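Folylpolyglutamate synthase protein FOLC (Mycobacterium tuberculosis, PDB 2VOS) probably catalyses the ATP-dependent addition of L-glutamate to dihydropteroate, forming dihydrofolate, and to tetrahydrofolate, building its polyglutamate tail. Local coordinates at residues A79-A84 / H300-A305; A192-I197 / A232-Q237; A264-Q269 / Q278-G283; I289-H294 / A331-P336. All blocks are in the same frame, centred on the assembly; numbering follows the deposited sequence.

Contact 1. Residues A79-A84 / H300-A305. With ADP (adenosine-5'-diphosphate), chain B.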
loop_
_atom_site.group_PDB
_atom_site.type_symbol
_atom_site.label_atom_id
_atom_site.label_comp_id
_atom_site.label_asym_id
_atom_site.label_seq_id
_atom_site.Cartn_x
_atom_site.Cartn_y
_atom_site.Cartn_z
ATOM N N ALA A 79 -0.824 4.794 5.352
ATOM C CA ALA A 79 0.354 4.751 6.239
ATOM C C ALA A 79 1.197 5.992 5.962
ATOM O O ALA A 79 1.677 6.639 6.874
ATOM C CB ALA A 79 1.194 3.513 5.991
ATOM N N ARG A 80 1.426 6.285 4.683
ATOM C CA ARG A 80 2.262 7.459 4.338
ATOM C C ARG A 80 1.631 8.814 4.696
ATOM O O ARG A 80 2.378 9.747 5.017
ATOM C CB ARG A 80 2.625 7.468 2.872
ATOM C CG ARG A 80 3.491 6.167 2.520
ATOM C CD ARG A 80 3.800 6.163 1.005
ATOM N NE ARG A 80 4.746 7.229 0.595
ATOM C CZ ARG A 80 6.078 7.099 0.546
ATOM N NH1 ARG A 80 6.686 5.964 0.890
ATOM N NH2 ARG A 80 6.830 8.121 0.158
HETATM N N MSE A 81 0.298 8.912 4.631
HETATM C CA MSE A 81 -0.449 10.087 5.065
HETATM C C MSE A 81 -0.353 10.285 6.592
HETATM O O MSE A 81 -0.058 11.379 7.042
HETATM C CB MSE A 81 -1.915 9.971 4.674
HETATM C CG MSE A 81 -2.078 10.253 3.165
HETATM SE SE MSE A 81 -3.862 9.640 2.678
HETATM C CE MSE A 81 -3.876 10.112 0.820
ATOM N N VAL A 82 -0.589 9.228 7.359
ATOM C CA VAL A 82 -0.349 9.250 8.807
ATOM C C VAL A 82 1.056 9.724 9.131
ATOM O O VAL A 82 1.229 10.583 9.978
ATOM C CB VAL A 82 -0.599 7.829 9.421
ATOM C CG1 VAL A 82 -0.098 7.716 10.868
ATOM C CG2 VAL A 82 -2.089 7.437 9.286
ATOM N N ASP A 83 2.084 9.159 8.480
ATOM C CA ASP A 83 3.460 9.584 8.689
ATOM C C ASP A 83 3.601 11.100 8.404
ATOM O O ASP A 83 4.162 11.907 9.206
ATOM C CB ASP A 83 4.364 8.756 7.743
ATOM C CG ASP A 83 5.846 8.903 8.065
ATOM O OD1 ASP A 83 6.193 9.874 8.793
ATOM O OD2 ASP A 83 6.666 8.069 7.574
ATOM N N ALA A 84 3.116 11.525 7.251
ATOM C CA ALA A 84 3.207 12.940 6.913
ATOM C C ALA A 84 2.559 13.855 7.986
ATOM O O ALA A 84 3.132 14.901 8.346
ATOM C CB ALA A 84 2.544 13.208 5.528
ATOM N N HIS A 300 -10.609 9.764 0.437
ATOM C CA HIS A 300 -11.136 8.902 1.510
ATOM C C HIS A 300 -10.010 8.386 2.389
ATOM O O HIS A 300 -10.160 8.295 3.616
ATOM C CB HIS A 300 -11.960 7.730 0.896
ATOM C CG HIS A 300 -13.265 8.208 0.356
ATOM N ND1 HIS A 300 -14.244 8.752 1.173
ATOM C CD2 HIS A 300 -13.724 8.330 -0.911
ATOM C CE1 HIS A 300 -15.246 9.188 0.429
ATOM N NE2 HIS A 300 -14.953 8.951 -0.838
ATOM N N ASN A 301 -8.887 8.035 1.760
ATOM C CA ASN A 301 -7.682 7.656 2.492
ATOM C C ASN A 301 -7.222 8.855 3.349
ATOM O O ASN A 301 -6.862 8.666 4.499
ATOM C CB ASN A 301 -6.510 7.292 1.550
ATOM C CG ASN A 301 -6.792 5.999 0.775
ATOM O OD1 ASN A 301 -7.689 5.237 1.156
ATOM N ND2 ASN A 301 -6.017 5.738 -0.269
ATOM N N ALA A 302 -7.238 10.063 2.792
ATOM C CA ALA A 302 -6.893 11.250 3.602
ATOM C C ALA A 302 -7.716 11.426 4.846
ATOM O O ALA A 302 -7.189 11.626 5.941
ATOM C CB ALA A 302 -6.962 12.514 2.754
ATOM N N VAL A 303 -9.038 11.367 4.747
ATOM C CA VAL A 303 -9.795 11.657 5.961
ATOM C C VAL A 303 -9.630 10.489 6.949
ATOM O O VAL A 303 -9.676 10.673 8.158
ATOM C CB VAL A 303 -11.311 11.856 5.663
ATOM C CG1 VAL A 303 -11.967 10.530 5.263
ATOM C CG2 VAL A 303 -12.008 12.487 6.859
ATOM N N LEU A 304 -9.408 9.281 6.438
ATOM C CA LEU A 304 -9.159 8.166 7.334
ATOM C C LEU A 304 -7.842 8.367 8.113
ATOM O O LEU A 304 -7.769 8.078 9.310
ATOM C CB LEU A 304 -9.067 6.865 6.500
ATOM C CG LEU A 304 -8.915 5.591 7.317
ATOM C CD1 LEU A 304 -10.117 5.441 8.294
ATOM C CD2 LEU A 304 -8.920 4.357 6.300
ATOM N N ALA A 305 -6.784 8.805 7.399
ATOM C CA ALA A 305 -5.485 9.107 8.013
ATOM C C ALA A 305 -5.624 10.244 9.045
ATOM O O ALA A 305 -5.019 10.221 10.154
ATOM C CB ALA A 305 -4.484 9.501 6.938
HETATM P PB ADP B . -2.414 -1.323 -0.102
HETATM O O1B ADP B . -1.205 -0.935 0.708
HETATM O O2B ADP B . -2.122 -2.391 -1.118
HETATM O O3B ADP B . -3.681 -1.557 0.664
HETATM P PA ADP B . -2.006 1.175 -1.646
HETATM O O1A ADP B . -0.618 0.653 -1.986
HETATM O O2A ADP B . -2.306 2.573 -1.132
HETATM O O3A ADP B . -2.887 0.003 -0.916
HETATM O "O5'" ADP B . -2.741 1.160 -3.096
HETATM C "C5'" ADP B . -2.646 0.097 -4.055
HETATM C "C4'" ADP B . -3.564 0.512 -5.225
HETATM O "O4'" ADP B . -4.941 0.533 -4.757
HETATM C "C3'" ADP B . -3.371 1.950 -5.700
HETATM O "O3'" ADP B . -2.561 2.000 -6.857
HETATM C "C2'" ADP B . -4.704 2.491 -6.136
HETATM O "O2'" ADP B . -4.981 1.915 -7.458
HETATM C "C1'" ADP B . -5.642 1.696 -5.265
HETATM N N9 ADP B . -6.141 2.366 -4.030
HETATM C C8 ADP B . -5.473 2.968 -2.989
HETATM N N7 ADP B . -6.368 3.385 -2.045
HETATM C C5 ADP B . -7.597 2.942 -2.441
HETATM C C6 ADP B . -8.967 2.988 -1.917
HETATM N N6 ADP B . -9.237 3.597 -0.743
HETATM N N1 ADP B . -9.921 2.452 -2.688
HETATM C C2 ADP B . -9.740 1.877 -3.905
HETATM N N3 ADP B . -8.502 1.761 -4.453
HETATM C C4 ADP B . -7.447 2.294 -3.755
#

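Contact 2. Residues A192-I197 / A232-Q237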
loop_
_atom_site.group_PDB
_atom_site.type_symbol
_atom_site.label_atom_id
_atom_site.label_comp_id
_atom_site.label_asym_id
_atom_site.label_seq_id
_atom_site.Cartn_x
_atom_site.Cartn_y
_atom_site.Cartn_z
ATOM N N ALA A 192 -5.923 1.394 15.747
ATOM C CA ALA A 192 -5.978 0.386 14.687
ATOM C C ALA A 192 -6.846 0.943 13.560
ATOM O O ALA A 192 -7.956 1.414 13.778
ATOM C CB ALA A 192 -6.589 -0.924 15.233
ATOM N N VAL A 193 -6.355 0.889 12.344
ATOM C CA VAL A 193 -7.026 1.524 11.275
ATOM C C VAL A 193 -7.416 0.453 10.314
ATOM O O VAL A 193 -6.561 -0.412 9.959
ATOM C CB VAL A 193 -6.043 2.474 10.585
ATOM C CG1 VAL A 193 -6.679 3.200 9.390
ATOM C CG2 VAL A 193 -5.457 3.487 11.612
ATOM N N ILE A 194 -8.668 0.493 9.847
ATOM C CA ILE A 194 -9.128 -0.517 8.858
ATOM C C ILE A 194 -9.597 0.204 7.594
ATOM O O ILE A 194 -10.652 0.809 7.571
ATOM C CB ILE A 194 -10.312 -1.395 9.380
ATOM C CG1 ILE A 194 -10.048 -1.886 10.813
ATOM C CG2 ILE A 194 -10.576 -2.625 8.366
ATOM C CD1 ILE A 194 -8.871 -2.883 10.981
ATOM N N THR A 195 -8.804 0.136 6.541
ATOM C CA THR A 195 -9.159 0.695 5.278
ATOM C C THR A 195 -10.166 -0.205 4.533
ATOM O O THR A 195 -10.458 -1.344 4.962
ATOM C CB THR A 195 -7.875 0.917 4.427
ATOM O OG1 THR A 195 -7.443 -0.322 3.842
ATOM C CG2 THR A 195 -6.709 1.499 5.238
ATOM N N PRO A 196 -10.675 0.274 3.397
ATOM C CA PRO A 196 -11.731 -0.509 2.724
ATOM C C PRO A 196 -11.322 -1.921 2.424
ATOM O O PRO A 196 -10.248 -2.162 1.906
ATOM C CB PRO A 196 -11.980 0.261 1.423
ATOM C CG PRO A 196 -11.693 1.791 1.911
ATOM C CD PRO A 196 -10.381 1.534 2.688
ATOM N N ILE A 197 -12.240 -2.843 2.681
ATOM C CA ILE A 197 -12.002 -4.267 2.452
ATOM C C ILE A 197 -12.767 -4.779 1.208
ATOM O O ILE A 197 -13.941 -4.444 1.010
ATOM C CB ILE A 197 -12.398 -5.039 3.730
ATOM C CG1 ILE A 197 -11.430 -4.664 4.870
ATOM C CG2 ILE A 197 -12.425 -6.537 3.466
ATOM C CD1 ILE A 197 -11.956 -5.064 6.259
ATOM N N ALA A 232 -10.493 1.993 17.190
ATOM C CA ALA A 232 -10.559 1.453 15.847
ATOM C C ALA A 232 -11.134 2.547 14.942
ATOM O O ALA A 232 -12.238 3.086 15.183
ATOM C CB ALA A 232 -11.482 0.206 15.793
ATOM N N VAL A 233 -10.383 2.895 13.919
ATOM C CA VAL A 233 -10.799 3.926 12.978
ATOM C C VAL A 233 -11.074 3.261 11.627
ATOM O O VAL A 233 -10.186 2.696 11.023
ATOM C CB VAL A 233 -9.689 4.982 12.795
ATOM C CG1 VAL A 233 -10.212 6.158 11.975
ATOM C CG2 VAL A 233 -9.237 5.478 14.177
ATOM N N ILE A 234 -12.304 3.340 11.155
ATOM C CA ILE A 234 -12.702 2.472 10.088
ATOM C C ILE A 234 -13.149 3.251 8.854
ATOM O O ILE A 234 -14.003 4.155 8.944
ATOM C CB ILE A 234 -13.865 1.596 10.590
ATOM C CG1 ILE A 234 -13.378 0.757 11.770
ATOM C CG2 ILE A 234 -14.248 0.618 9.507
ATOM C CD1 ILE A 234 -14.529 -0.058 12.476
ATOM N N GLY A 235 -12.576 2.915 7.702
ATOM C CA GLY A 235 -12.981 3.553 6.457
ATOM C C GLY A 235 -14.328 2.992 5.971
ATOM O O GLY A 235 -14.991 2.217 6.677
ATOM N N ARG A 236 -14.711 3.341 4.743
ATOM C CA ARG A 236 -15.993 2.889 4.153
ATOM C C ARG A 236 -15.991 1.385 3.952
ATOM O O ARG A 236 -15.044 0.877 3.389
ATOM C CB ARG A 236 -16.153 3.550 2.771
ATOM C CG ARG A 236 -16.909 4.851 2.847
ATOM C CD ARG A 236 -16.839 5.719 1.567
ATOM N NE ARG A 236 -17.623 6.944 1.813
ATOM C CZ ARG A 236 -18.174 7.726 0.876
ATOM N NH1 ARG A 236 -18.015 7.437 -0.414
ATOM N NH2 ARG A 236 -18.871 8.809 1.233
ATOM N N GLN A 237 -17.045 0.660 4.364
ATOM C CA GLN A 237 -17.049 -0.804 4.249
ATOM C C GLN A 237 -18.415 -1.230 3.758
ATOM O O GLN A 237 -19.370 -0.466 3.881
ATOM C CB GLN A 237 -16.820 -1.458 5.612
ATOM C CG GLN A 237 -15.569 -1.019 6.382
ATOM C CD GLN A 237 -14.285 -1.418 5.672
ATOM O OE1 GLN A 237 -14.294 -2.229 4.718
ATOM N NE2 GLN A 237 -13.170 -0.862 6.126
HETATM O O HOH W 1 -15.944 -3.668 2.872
#

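Contact 3. Residues A264-Q269 / Q278-G283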
loop_
_atom_site.group_PDB
_atom_site.type_symbol
_atom_site.label_atom_id
_atom_site.label_comp_id
_atom_site.label_asym_id
_atom_site.label_seq_id
_atom_site.Cartn_x
_atom_site.Cartn_y
_atom_site.Cartn_z
ATOM N N ALA A 264 -15.680 12.506 7.801
ATOM C CA ALA A 264 -16.138 12.396 6.393
ATOM C C ALA A 264 -15.423 13.374 5.498
ATOM O O ALA A 264 -14.954 14.413 5.957
ATOM C CB ALA A 264 -17.664 12.671 6.293
ATOM N N VAL A 265 -15.344 13.054 4.211
ATOM C CA VAL A 265 -14.992 14.066 3.230
ATOM C C VAL A 265 -16.237 14.917 2.998
ATOM O O VAL A 265 -17.262 14.398 2.561
ATOM C CB VAL A 265 -14.667 13.425 1.930
ATOM C CG1 VAL A 265 -14.328 14.512 0.940
ATOM C CG2 VAL A 265 -13.474 12.463 2.134
ATOM N N LEU A 266 -16.167 16.205 3.303
ATOM C CA LEU A 266 -17.306 17.087 3.099
ATOM C C LEU A 266 -17.359 17.606 1.651
ATOM O O LEU A 266 -18.428 17.614 1.036
ATOM C CB LEU A 266 -17.279 18.248 4.106
ATOM C CG LEU A 266 -17.437 17.841 5.573
ATOM C CD1 LEU A 266 -17.491 19.057 6.486
ATOM C CD2 LEU A 266 -18.699 17.000 5.794
ATOM N N ARG A 267 -16.225 18.066 1.121
ATOM C CA ARG A 267 -16.202 18.637 -0.230
ATOM C C ARG A 267 -14.834 18.308 -0.844
ATOM O O ARG A 267 -13.832 18.157 -0.129
ATOM C CB ARG A 267 -16.346 20.169 -0.215
ATOM C CG ARG A 267 -17.332 20.725 0.775
ATOM C CD ARG A 267 -17.756 22.229 0.545
ATOM N NE ARG A 267 -19.230 22.342 0.708
ATOM C CZ ARG A 267 -19.864 22.337 1.887
ATOM N NH1 ARG A 267 -19.154 22.266 3.031
ATOM N NH2 ARG A 267 -21.204 22.394 1.931
ATOM N N ARG A 268 -14.778 18.290 -2.163
ATOM C CA ARG A 268 -13.550 17.995 -2.853
ATOM C C ARG A 268 -13.611 18.593 -4.244
ATOM O O ARG A 268 -14.676 18.562 -4.878
ATOM C CB ARG A 268 -13.411 16.490 -2.871
ATOM C CG ARG A 268 -13.053 15.892 -4.110
ATOM C CD ARG A 268 -12.985 14.331 -3.895
ATOM N NE ARG A 268 -11.768 13.971 -4.551
ATOM C CZ ARG A 268 -11.651 13.687 -5.846
ATOM N NH1 ARG A 268 -12.730 13.622 -6.617
ATOM N NH2 ARG A 268 -10.437 13.431 -6.338
ATOM N N GLN A 269 -12.533 19.233 -4.679
ATOM C CA GLN A 269 -12.447 19.796 -6.016
ATOM C C GLN A 269 -11.135 19.295 -6.619
ATOM O O GLN A 269 -10.110 19.347 -5.958
ATOM C CB GLN A 269 -12.289 21.295 -5.966
ATOM C CG GLN A 269 -13.522 22.112 -5.847
ATOM C CD GLN A 269 -13.251 23.458 -6.452
ATOM O OE1 GLN A 269 -12.107 23.741 -6.868
ATOM N NE2 GLN A 269 -14.288 24.296 -6.543
ATOM N N GLN A 278 -12.217 19.568 1.812
ATOM C CA GLN A 278 -12.672 20.018 3.097
ATOM C C GLN A 278 -13.084 18.773 3.868
ATOM O O GLN A 278 -13.983 18.031 3.424
ATOM C CB GLN A 278 -13.922 20.937 2.945
ATOM C CG GLN A 278 -14.332 21.471 4.301
ATOM C CD GLN A 278 -15.488 22.445 4.211
ATOM O OE1 GLN A 278 -16.586 22.084 3.739
ATOM N NE2 GLN A 278 -15.254 23.693 4.689
ATOM N N LEU A 279 -12.443 18.541 5.015
ATOM C CA LEU A 279 -12.651 17.303 5.770
ATOM C C LEU A 279 -13.265 17.570 7.143
ATOM O O LEU A 279 -12.785 18.423 7.890
ATOM C CB LEU A 279 -11.316 16.584 5.951
ATOM C CG LEU A 279 -10.510 16.233 4.680
ATOM C CD1 LEU A 279 -9.107 15.551 5.013
ATOM C CD2 LEU A 279 -11.290 15.308 3.747
ATOM N N GLN A 280 -14.278 16.796 7.489
ATOM C CA GLN A 280 -14.688 16.725 8.881
ATOM C C GLN A 280 -13.932 15.601 9.611
ATOM O O GLN A 280 -14.104 14.406 9.287
ATOM C CB GLN A 280 -16.178 16.498 8.980
ATOM C CG GLN A 280 -16.648 16.464 10.447
ATOM C CD GLN A 280 -18.066 16.820 10.524
ATOM O OE1 GLN A 280 -18.488 17.820 9.940
ATOM N NE2 GLN A 280 -18.853 16.001 11.229
ATOM N N GLY A 281 -13.045 15.982 10.520
ATOM C CA GLY A 281 -12.308 15.034 11.324
ATOM C C GLY A 281 -13.013 14.871 12.661
ATOM O O GLY A 281 -14.104 15.470 12.901
ATOM N N LEU A 282 -12.373 14.155 13.587
ATOM C CA LEU A 282 -12.965 13.977 14.939
ATOM C C LEU A 282 -13.048 15.294 15.755
ATOM O O LEU A 282 -13.926 15.440 16.590
ATOM C CB LEU A 282 -12.152 12.966 15.734
ATOM C CG LEU A 282 -11.912 11.635 15.039
ATOM C CD1 LEU A 282 -11.138 10.783 15.966
ATOM C CD2 LEU A 282 -13.281 10.954 14.731
ATOM N N GLY A 283 -12.101 16.208 15.551
ATOM C CA GLY A 283 -12.052 17.463 16.270
ATOM C C GLY A 283 -12.624 18.659 15.513
ATOM O O GLY A 283 -12.579 19.788 16.012
#

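Contact 4. Residues I289-H294 / A331-P336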
loop_
_atom_site.group_PDB
_atom_site.type_symbol
_atom_site.label_atom_id
_atom_site.label_comp_id
_atom_site.label_asym_id
_atom_site.label_seq_id
_atom_site.Cartn_x
_atom_site.Cartn_y
_atom_site.Cartn_z
ATOM N N ILE A 289 -7.529 21.918 2.309
ATOM C CA ILE A 289 -6.486 20.942 2.297
ATOM C C ILE A 289 -6.099 20.624 0.843
ATOM O O ILE A 289 -6.917 20.066 0.095
ATOM C CB ILE A 289 -6.926 19.688 2.994
ATOM C CG1 ILE A 289 -7.069 19.985 4.492
ATOM C CG2 ILE A 289 -5.851 18.575 2.796
ATOM C CD1 ILE A 289 -7.837 18.923 5.240
ATOM N N TYR A 290 -4.883 20.987 0.448
ATOM C CA TYR A 290 -4.393 20.571 -0.850
ATOM C C TYR A 290 -3.693 19.237 -0.718
ATOM O O TYR A 290 -2.757 19.099 0.096
ATOM C CB TYR A 290 -3.470 21.637 -1.465
ATOM C CG TYR A 290 -2.852 21.133 -2.776
ATOM C CD1 TYR A 290 -3.594 21.095 -3.960
ATOM C CD2 TYR A 290 -1.530 20.701 -2.828
ATOM C CE1 TYR A 290 -3.028 20.629 -5.177
ATOM C CE2 TYR A 290 -0.940 20.199 -4.072
ATOM C CZ TYR A 290 -1.717 20.165 -5.214
ATOM O OH TYR A 290 -1.182 19.739 -6.429
ATOM N N LEU A 291 -4.156 18.237 -1.480
ATOM C CA LEU A 291 -3.502 16.921 -1.442
ATOM C C LEU A 291 -2.910 16.686 -2.832
ATOM O O LEU A 291 -3.672 16.668 -3.810
ATOM C CB LEU A 291 -4.566 15.856 -1.151
ATOM C CG LEU A 291 -4.000 14.422 -1.084
ATOM C CD1 LEU A 291 -3.148 14.235 0.173
ATOM C CD2 LEU A 291 -5.153 13.447 -1.087
ATOM N N PRO A 292 -1.571 16.556 -2.950
ATOM C CA PRO A 292 -1.037 16.401 -4.309
ATOM C C PRO A 292 -1.146 14.929 -4.872
ATOM O O PRO A 292 -0.143 14.362 -5.329
ATOM C CB PRO A 292 0.421 16.817 -4.166
ATOM C CG PRO A 292 0.803 16.297 -2.739
ATOM C CD PRO A 292 -0.522 16.516 -1.921
ATOM N N LEU A 293 -2.335 14.320 -4.808
ATOM C CA LEU A 293 -2.521 12.968 -5.319
ATOM C C LEU A 293 -3.859 13.010 -6.066
ATOM O O LEU A 293 -4.787 13.758 -5.683
ATOM C CB LEU A 293 -2.653 11.936 -4.163
ATOM C CG LEU A 293 -1.453 11.748 -3.250
ATOM C CD1 LEU A 293 -1.784 10.742 -2.148
ATOM C CD2 LEU A 293 -0.239 11.266 -4.105
ATOM N N HIS A 294 -3.967 12.180 -7.085
ATOM C CA HIS A 294 -5.141 12.108 -7.894
ATOM C C HIS A 294 -6.047 11.000 -7.347
ATOM O O HIS A 294 -5.588 9.990 -6.829
ATOM C CB HIS A 294 -4.750 11.769 -9.342
ATOM C CG HIS A 294 -3.770 12.717 -9.969
ATOM N ND1 HIS A 294 -4.064 14.042 -10.227
ATOM C CD2 HIS A 294 -2.508 12.508 -10.436
ATOM C CE1 HIS A 294 -3.005 14.616 -10.780
ATOM N NE2 HIS A 294 -2.055 13.706 -10.924
ATOM N N ALA A 331 -0.041 18.357 2.279
ATOM C CA ALA A 331 0.662 18.889 1.161
ATOM C C ALA A 331 1.968 18.181 0.946
ATOM O O ALA A 331 2.488 18.178 -0.181
ATOM C CB ALA A 331 0.907 20.387 1.317
ATOM N N ALA A 332 2.529 17.598 1.995
ATOM C CA ALA A 332 3.812 16.932 1.812
ATOM C C ALA A 332 3.664 15.432 1.460
ATOM O O ALA A 332 4.672 14.760 1.262
ATOM C CB ALA A 332 4.635 17.052 3.091
ATOM N N VAL A 333 2.432 14.916 1.371
ATOM C CA VAL A 333 2.239 13.468 1.136
ATOM C C VAL A 333 2.792 13.070 -0.213
ATOM O O VAL A 333 2.510 13.762 -1.196
ATOM C CB VAL A 333 0.702 13.141 1.077
ATOM C CG1 VAL A 333 0.446 11.730 0.514
ATOM C CG2 VAL A 333 0.129 13.296 2.482
ATOM N N THR A 334 3.473 11.918 -0.285
ATOM C CA THR A 334 3.736 11.259 -1.601
ATOM C C THR A 334 3.187 9.849 -1.493
ATOM O O THR A 334 2.998 9.308 -0.368
ATOM C CB THR A 334 5.216 11.199 -1.979
ATOM O OG1 THR A 334 5.900 10.526 -0.917
ATOM C CG2 THR A 334 5.803 12.602 -2.129
ATOM N N SER A 335 2.819 9.256 -2.632
ATOM C CA SER A 335 2.506 7.809 -2.614
ATOM C C SER A 335 3.039 7.224 -3.945
ATOM O O SER A 335 2.328 7.129 -4.923
ATOM C CB SER A 335 1.012 7.567 -2.441
ATOM O OG SER A 335 0.774 6.171 -2.145
ATOM N N PRO A 336 4.329 6.911 -3.977
ATOM C CA PRO A 336 4.991 6.481 -5.180
ATOM C C PRO A 336 4.260 5.270 -5.752
ATOM O O PRO A 336 3.757 4.434 -5.021
ATOM C CB PRO A 336 6.379 6.077 -4.743
ATOM C CG PRO A 336 6.531 6.580 -3.237
ATOM C CD PRO A 336 5.190 6.941 -2.763
HETATM O O HOH W 2 2.387 13.408 -4.279
#

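Contact 1. Residues A79-A84 / H300-A305
Van der Waals contact alone joins the two helices, and M81, a selenomethionine, and A305 make most of it. M81 CB meets A305 CB at 3.5 Å, tighter than usual for two carbons. Extended at chi2 (166°), the M81 chain carries SE over the backbone of the other helix, 3.4 Å from A302 N and 3.5 Å from N301 C, and leaves CE against N301 CB. The M81 and N301 side chains cross at about a right angle. V82 adds its CG2 branch, 3.9 Å from A305 CB. With small alanines at the interface, the short helix axes approach to 8.8 Å at a crossing angle of -48°. Helix 75-88 is the one that follows the P-loop of this Mur ligase middle domain, G74 to S77 binding ADP at its start, and helix 296-312 packs across it. The polar work is done by the N301 amide, which reads the adenine edge with both ends: ND2 donates to ADP N7 (3.0 Å, nearly straight at 172°), while ADP N6 donates to OD1 (2.9 Å). Q298 OE1, one turn earlier, also accepts from N301 ND2, which helps set which way round the amide lies.

Contact 2. Residues A192-I197 / A232-Q237
Q237 folds its amide back onto the 195-197 backbone and grips it from both ends, NE2 donating to T195 O (3.0 Å, 173°) and OE1 accepting from I197 N (3.0 Å). The two bonds differ: NE2 sits above the T195 carbonyl plane, well off its lone pairs, whereas I197 N lies in the plane of the Q237 carbonyl, on a lone pair. A bend at chi2 (-65°) turns the amide back toward this loop. The contact belongs to the parallel part of the mixed sheet of the P-loop-type middle domain, where strands 191-194 and 231-234 are neighbours. Their ladder runs V233 N to A192 O (2.8 Å), I194 N to V233 O and G235 N to I194 O, the last just as the strands give way to loops. Q237 thus continues the pairing with a side chain where the backbones part. The sheet is covered by helix 239-251 on the A192, I194, A232 and I234 face, and by helix 296-312 on the V193 and V233 face. T195 OG1 is bonded to N73 O, and P196 touches ADP, placing the loop at the nucleotide site. A water donates to both Q237 OE1 (2.9 Å) and I197 O (2.8 Å).

Contact 3. Residues A264-Q269 / Q278-G283
A classic beta bulge interrupts the hairpin of strands 264-271 and 274-281, with L266 and R267 together facing Q278. Both amides donate to one acceptor: L266 N lies 2.8 Å from Q278 O, nearly on line with its C=O, and R267 N reaches the same oxygen at 3.2 Å, in the carbonyl plane and on a lone pair. Q278 N returns a bond to R267 O. Before the bulge, A264 and Q280 form a hydrogen-bonded pair, A264 N to Q280 O and Q280 N to A264 O, each 2.9 Å. V265 and L279 follow as a non-hydrogen-bonded pair whose side chains run side by side, V265 CG2 against L279 CD2 (3.9 Å), on the face turned to helix 296-312. L266, thrown out of the regular pattern, crosses Q280 at a slant, CD1 against Q280 CB and near Q280 OE1. R267 and Q278 point the same way from the other face; the R267 chain bends at chi3 (136°), bringing NH1 to Q278 OE1 at 2.7 Å. That oxygen sits in the plane of the guanidinium, at its edge, although the amide plane is turned 74° from it. Q278 NE2 bonds S287 OG of the next strand. The Q278 amide therefore serves both neighbouring strands, and its OE1, facing a cationic group, is probably polarised by it.

Contact 4. Residues I289-H294 / A331-P336
An inverse gamma turn centred on P292 ends strand 284-291 and lays its residues against the 331-336 loop, which runs from helix 323-331 toward strand 340-343. No direct hydrogen bond crosses the contact. The P292 ring wedges in through CG, 3.4 Å from V333 O and 3.6 Å from A331 O, so that two carbonyl oxygens rest against one ring carbon. A water ties the same backbones together, donating to P292 O (2.9 Å) and V333 O (3.1 Å). V333 fills the apolar part. Its CG1, anti to the backbone N (chi1 167°), meets L293 CD1 at 3.6 Å, the two side chains crossing at about a right angle, while CB and the CG2 branch both lie 4.1 Å from L291 CD1. L293 also reaches along the loop with CD2, 3.9 Å from S335 N. S335 OG in turn bonds S77 OG, a hydroxyl of the ADP site, so the far end of the loop adjoins the nucleotide pocket. M81 of helix 75-88 packs on both L293 and V333, A84 adds to V333, and F330 of helix 323-331 covers L291; Y290 OH bonds V272 O, in the turn between strands 264-271 and 274-281.

From the N terminus, helix 75-88 opens contact 1, which closes only at helix 296-312 and so encloses a loop of 215 residues. Contact 2, joining neighbouring strands of the eight-stranded sheet, nests within it; contact 3, the hairpin further on, nests there too, in series with contact 2. Contact 4 starts inside that loop, at the end of strand 284-291, and closes after it, so contacts 1 and 4 cross. Helix 296-312 is the hub: L304 packs on V233 and T195 of contact 2, and V303 on L279 of contact 3. Contact 1 also adjoins contact 4 through helix 75-88, where R80 probably bonds T334. L279 meets I289 between contacts 3 and 4.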